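Local structure of SIRV1 hypothetical protein ORF119 (Sulfolobus islandicus rudivirus 1 variant xx, 2X3G) at residues 11-16 with 70-75; 48-53 with 65-70. The protein probably acts as a dimeric HUH-type Rep nuclease that nicks the viral DNA to start its replication. One frame throughout, in Å; residues are numbered along the deposited sequence.

In the fold
From the N terminus, helix 2-10 runs into 11-16, which enters strand 15-22. Contact 1 joins that entry to the end of strand 64-71 and the turn beyond it, closing a loop that holds helix 30-44 and strand 49-55. Contact 2, between 48-53 and 65-70, lies wholly within this loop and zips up a beta hairpin near the centre of the chain. Both use strand 64-71 and share Phe70, which pairs with Thr16 on one flank and His49 on the other. Together they set three neighbouring strands, in the order 49-55, 64-71, 15-22, in an antiparallel sheet that strand 89-94 continues next to 15-22.

Contact 1: 11-16 with 70-75; sequences FSYIYT and FTNKKL
A water bridges Ser12 and Asn72, giving a hydrogen to Ser12 O and taking one from Asn72 ND2. This water also sits over the centre of the Tyr13 ring, its oxygen 3.6 Å above the ring plane. Phe70 CB packs against the opposite face, 3.9 Å from Tyr13 CG. Next to the water the Asn72 amide lies almost parallel to the ring, the two planes 8° apart, with Asn72 ND2 3.5 Å from Tyr13 CD1. The phenol OH of Tyr13 hydrogen-bonds to Asn47 O, just before strand 49-55. Ile14 then offers its N-H to Asn72 OD1 at 2.9 Å, in the plane of the amide; with CG of Asn72 anti to its carbonyl carbon (chi1 -70°), the side chain folds back over Tyr13 and Ile14 to accept it. The true ladder begins one residue later. Tyr15 and Thr71 form a hydrogen-bonded antiparallel pair, Tyr15 N to Thr71 O at 2.8 Å and Thr71 N to Tyr15 O at 3.0 Å, joining neighbouring strands 15-22 and 64-71 of the antiparallel sheet at the end beside helix 2-10. The Tyr15 ring is clamped between Ile14 CG2 on one face and Lys74 CG on the other, the latter a CH-pi contact 3.9 Å from the ring centroid; Lys73 N lies at the ring's edge. Thr16 makes the following, non-hydrogen-bonded pair with Phe70. Their side chains run side by side in the same direction, Thr16 CG2 3.6 Å from Phe70 CE2, while Thr16 OG1 bonds to His10 ND1.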
# COMPACT_ATOMS: atom_id res chain seq x y z
N PHE A 11 21.58 -10.18 6.31
CA PHE A 11 22.82 -10.93 6.20
C PHE A 11 23.98 -10.30 6.96
O PHE A 11 25.13 -10.69 6.75
CB PHE A 11 23.16 -11.14 4.72
CG PHE A 11 22.28 -12.13 4.03
CD1 PHE A 11 22.32 -13.46 4.38
CD2 PHE A 11 21.42 -11.73 2.99
CE1 PHE A 11 21.53 -14.39 3.72
CE2 PHE A 11 20.64 -12.66 2.33
CZ PHE A 11 20.68 -13.98 2.70
N SER A 12 23.68 -9.34 7.84
CA SER A 12 24.67 -8.76 8.75
C SER A 12 24.28 -8.84 10.22
O SER A 12 25.10 -8.57 11.09
CB SER A 12 24.98 -7.30 8.37
OG SER A 12 23.80 -6.54 8.18
N TYR A 13 23.03 -9.20 10.50
CA TYR A 13 22.55 -9.40 11.86
C TYR A 13 22.29 -10.87 12.13
O TYR A 13 21.82 -11.58 11.26
CB TYR A 13 21.27 -8.57 12.11
CG TYR A 13 21.59 -7.12 12.26
CD1 TYR A 13 21.73 -6.54 13.53
CD2 TYR A 13 21.84 -6.31 11.17
CE1 TYR A 13 22.05 -5.23 13.66
CE2 TYR A 13 22.15 -5.00 11.30
CZ TYR A 13 22.28 -4.45 12.56
OH TYR A 13 22.63 -3.13 12.71
N ILE A 14 22.57 -11.32 13.35
CA ILE A 14 22.46 -12.74 13.64
C ILE A 14 21.01 -13.19 13.50
O ILE A 14 20.73 -14.19 12.85
CB ILE A 14 23.02 -13.07 15.05
CG1 ILE A 14 24.54 -12.84 15.09
CG2 ILE A 14 22.74 -14.51 15.43
CD1 ILE A 14 25.08 -12.79 16.48
N TYR A 15 20.10 -12.38 14.03
CA TYR A 15 18.69 -12.74 14.10
C TYR A 15 17.82 -11.79 13.29
O TYR A 15 17.93 -10.58 13.43
CB TYR A 15 18.21 -12.73 15.55
CG TYR A 15 19.07 -13.58 16.45
CD1 TYR A 15 19.01 -14.96 16.38
CD2 TYR A 15 19.98 -12.99 17.36
CE1 TYR A 15 19.83 -15.75 17.18
CE2 TYR A 15 20.79 -13.77 18.15
CZ TYR A 15 20.70 -15.15 18.08
OH TYR A 15 21.50 -15.95 18.86
N THR A 16 17.00 -12.37 12.43
CA THR A 16 15.96 -11.65 11.69
C THR A 16 14.63 -12.28 12.09
O THR A 16 14.34 -13.43 11.73
CB THR A 16 16.08 -11.82 10.17
OG1 THR A 16 17.34 -11.32 9.70
CG2 THR A 16 14.95 -11.05 9.50
N PHE A 70 15.78 -6.87 12.99
CA PHE A 70 17.15 -7.31 12.82
C PHE A 70 17.94 -6.97 14.08
O PHE A 70 18.03 -5.82 14.45
CB PHE A 70 17.76 -6.58 11.65
CG PHE A 70 16.97 -6.71 10.40
CD1 PHE A 70 16.04 -5.72 10.04
CD2 PHE A 70 17.13 -7.81 9.57
CE1 PHE A 70 15.32 -5.84 8.87
CE2 PHE A 70 16.43 -7.92 8.41
CZ PHE A 70 15.50 -6.93 8.05
N THR A 71 18.55 -7.98 14.68
CA THR A 71 19.19 -7.83 15.99
C THR A 71 20.24 -8.92 16.19
O THR A 71 20.17 -10.01 15.60
CB THR A 71 18.14 -7.88 17.12
OG1 THR A 71 18.74 -7.61 18.39
CG2 THR A 71 17.43 -9.24 17.20
N ASN A 72 21.21 -8.62 17.04
CA ASN A 72 22.30 -9.54 17.34
C ASN A 72 22.09 -10.21 18.68
O ASN A 72 22.92 -11.00 19.13
CB ASN A 72 23.63 -8.79 17.25
CG ASN A 72 23.97 -8.41 15.84
OD1 ASN A 72 23.80 -9.22 14.93
ND2 ASN A 72 24.43 -7.20 15.64
N LYS A 73 20.93 -9.94 19.30
CA LYS A 73 20.61 -10.50 20.60
C LYS A 73 19.24 -11.13 20.54
O LYS A 73 18.30 -10.48 20.10
CB LYS A 73 20.60 -9.39 21.64
CG LYS A 73 20.29 -9.88 23.04
CD LYS A 73 20.56 -8.82 24.10
CE LYS A 73 20.04 -9.24 25.48
NZ LYS A 73 20.29 -10.68 25.79
N LYS A 74 19.12 -12.37 21.00
CA LYS A 74 17.84 -13.08 20.93
C LYS A 74 16.77 -12.29 21.64
O LYS A 74 17.00 -11.78 22.74
CB LYS A 74 17.93 -14.45 21.58
CG LYS A 74 18.31 -15.57 20.65
CD LYS A 74 18.51 -16.85 21.44
CE LYS A 74 18.98 -17.96 20.52
NZ LYS A 74 19.31 -19.20 21.28
N LEU A 75 15.59 -12.24 21.03
CA LEU A 75 14.44 -11.55 21.58
C LEU A 75 13.80 -12.41 22.65
O LEU A 75 13.73 -13.64 22.50
CB LEU A 75 13.38 -11.28 20.49
CG LEU A 75 13.45 -10.04 19.61
CD1 LEU A 75 12.13 -9.91 18.88
CD2 LEU A 75 13.75 -8.81 20.47
O HOH W 1 25.50 -6.42 12.97

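Contact 2: 48-53 with 65-70; sequences SHVFSI and YHILVF
Val50 and Ile67 make the tightest side-chain contact between these strands, Val50 CG1 to Ile67 CG2 at 3.6 Å. Each methyl is anti to its own backbone N (chi1 179° for Val50), and the two meet on the face covered by helix 30-44, where Val69 joins them more distantly. On the other face Phe51 and Leu68 touch at their CB atoms, 4.1 Å apart; the Phe51 ring, with CG anti to the backbone N (chi1 -177°), leads away from strand 65-70, and both side chains pack on Val6 and Met109. Between the two faces, six backbone hydrogen bonds link the pairs His49-Phe70, Phe51-Leu68 and Ile53-His66, with Phe51 N to Leu68 O and Leu68 N to Phe51 O both at 2.8 Å. Packing is looser at the partly exposed Ser48-His49 end: His49 CB only brushes Phe70 CD1 at 4.0 Å, and the imidazole stacks on Phe9 while its ND1 bonds to Ser119 OXT of the second subunit. Phe51 to Ile53 also pair with a strand of that subunit, carrying the sheet across the dimer. The whole is an antiparallel beta hairpin, and His64-Tyr65-His66 on its second strand is consistent with the HUH motif of Rep nucleases.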
# COMPACT_ATOMS: atom_id res chain seq x y z
N SER A 48 20.09 -2.44 16.52
CA SER A 48 18.99 -3.12 15.85
C SER A 48 18.33 -2.23 14.82
O SER A 48 18.47 -0.99 14.88
CB SER A 48 17.94 -3.57 16.87
OG SER A 48 17.51 -2.48 17.67
N HIS A 49 17.65 -2.87 13.87
CA HIS A 49 16.79 -2.20 12.89
C HIS A 49 15.42 -2.84 12.85
O HIS A 49 15.26 -4.03 13.10
CB HIS A 49 17.42 -2.26 11.51
CG HIS A 49 18.69 -1.47 11.42
ND1 HIS A 49 18.71 -0.10 11.47
CD2 HIS A 49 19.98 -1.87 11.32
CE1 HIS A 49 19.96 0.32 11.38
NE2 HIS A 49 20.75 -0.73 11.29
N VAL A 50 14.41 -2.04 12.55
CA VAL A 50 13.03 -2.52 12.57
C VAL A 50 12.34 -1.99 11.33
O VAL A 50 12.39 -0.79 11.06
CB VAL A 50 12.27 -2.08 13.81
CG1 VAL A 50 10.82 -2.58 13.76
CG2 VAL A 50 12.96 -2.59 15.08
N PHE A 51 11.77 -2.91 10.56
CA PHE A 51 11.01 -2.60 9.37
C PHE A 51 9.57 -2.97 9.67
O PHE A 51 9.33 -4.06 10.17
CB PHE A 51 11.55 -3.41 8.20
CG PHE A 51 10.90 -3.12 6.89
CD1 PHE A 51 10.84 -1.82 6.40
CD2 PHE A 51 10.39 -4.14 6.12
CE1 PHE A 51 10.24 -1.55 5.19
CE2 PHE A 51 9.80 -3.88 4.90
CZ PHE A 51 9.72 -2.58 4.43
N SER A 52 8.64 -2.06 9.41
CA SER A 52 7.26 -2.26 9.83
C SER A 52 6.30 -1.88 8.72
O SER A 52 6.57 -0.96 7.95
CB SER A 52 6.96 -1.43 11.08
OG SER A 52 6.91 -0.03 10.81
N ILE A 53 5.19 -2.62 8.67
CA ILE A 53 4.11 -2.39 7.73
C ILE A 53 2.79 -2.47 8.49
O ILE A 53 2.58 -3.40 9.26
CB ILE A 53 4.07 -3.49 6.64
CG1 ILE A 53 5.43 -3.62 5.94
CG2 ILE A 53 2.97 -3.21 5.62
CD1 ILE A 53 5.78 -2.42 5.12
N TYR A 65 -0.39 -5.99 11.32
CA TYR A 65 0.97 -5.45 11.28
C TYR A 65 1.95 -6.55 10.90
O TYR A 65 1.80 -7.68 11.32
CB TYR A 65 1.43 -4.93 12.65
CG TYR A 65 0.54 -3.95 13.38
CD1 TYR A 65 0.49 -3.96 14.78
CD2 TYR A 65 -0.21 -2.99 12.71
CE1 TYR A 65 -0.28 -3.07 15.49
CE2 TYR A 65 -0.98 -2.08 13.41
CZ TYR A 65 -1.02 -2.13 14.80
OH TYR A 65 -1.77 -1.25 15.52
N HIS A 66 2.96 -6.21 10.12
CA HIS A 66 4.09 -7.11 9.87
C HIS A 66 5.34 -6.35 10.24
O HIS A 66 5.48 -5.18 9.90
CB HIS A 66 4.18 -7.56 8.41
CG HIS A 66 2.99 -8.30 7.92
ND1 HIS A 66 2.67 -9.57 8.36
CD2 HIS A 66 2.05 -7.97 7.01
CE1 HIS A 66 1.57 -9.97 7.75
NE2 HIS A 66 1.17 -9.02 6.93
N ILE A 67 6.26 -7.02 10.94
CA ILE A 67 7.45 -6.39 11.44
C ILE A 67 8.64 -7.30 11.22
O ILE A 67 8.58 -8.48 11.55
CB ILE A 67 7.30 -6.09 12.95
CG1 ILE A 67 6.09 -5.20 13.22
CG2 ILE A 67 8.53 -5.39 13.50
CD1 ILE A 67 6.00 -4.73 14.67
N LEU A 68 9.71 -6.76 10.63
CA LEU A 68 11.03 -7.41 10.68
C LEU A 68 11.91 -6.72 11.69
O LEU A 68 12.05 -5.50 11.69
CB LEU A 68 11.75 -7.36 9.34
CG LEU A 68 11.28 -8.29 8.26
CD1 LEU A 68 12.11 -7.98 7.01
CD2 LEU A 68 11.44 -9.73 8.68
N VAL A 69 12.49 -7.52 12.57
CA VAL A 69 13.43 -7.03 13.58
C VAL A 69 14.78 -7.69 13.25
O VAL A 69 14.88 -8.91 13.20
CB VAL A 69 12.97 -7.38 15.00
CG1 VAL A 69 14.06 -7.04 16.04
CG2 VAL A 69 11.65 -6.64 15.35
N PHE A 70 15.78 -6.87 12.99
CA PHE A 70 17.15 -7.31 12.82
C PHE A 70 17.94 -6.97 14.08
O PHE A 70 18.03 -5.82 14.45
CB PHE A 70 17.76 -6.58 11.65
CG PHE A 70 16.97 -6.71 10.40
CD1 PHE A 70 16.04 -5.72 10.04
CD2 PHE A 70 17.13 -7.81 9.57
CE1 PHE A 70 15.32 -5.84 8.87
CE2 PHE A 70 16.43 -7.92 8.41
CZ PHE A 70 15.50 -6.93 8.05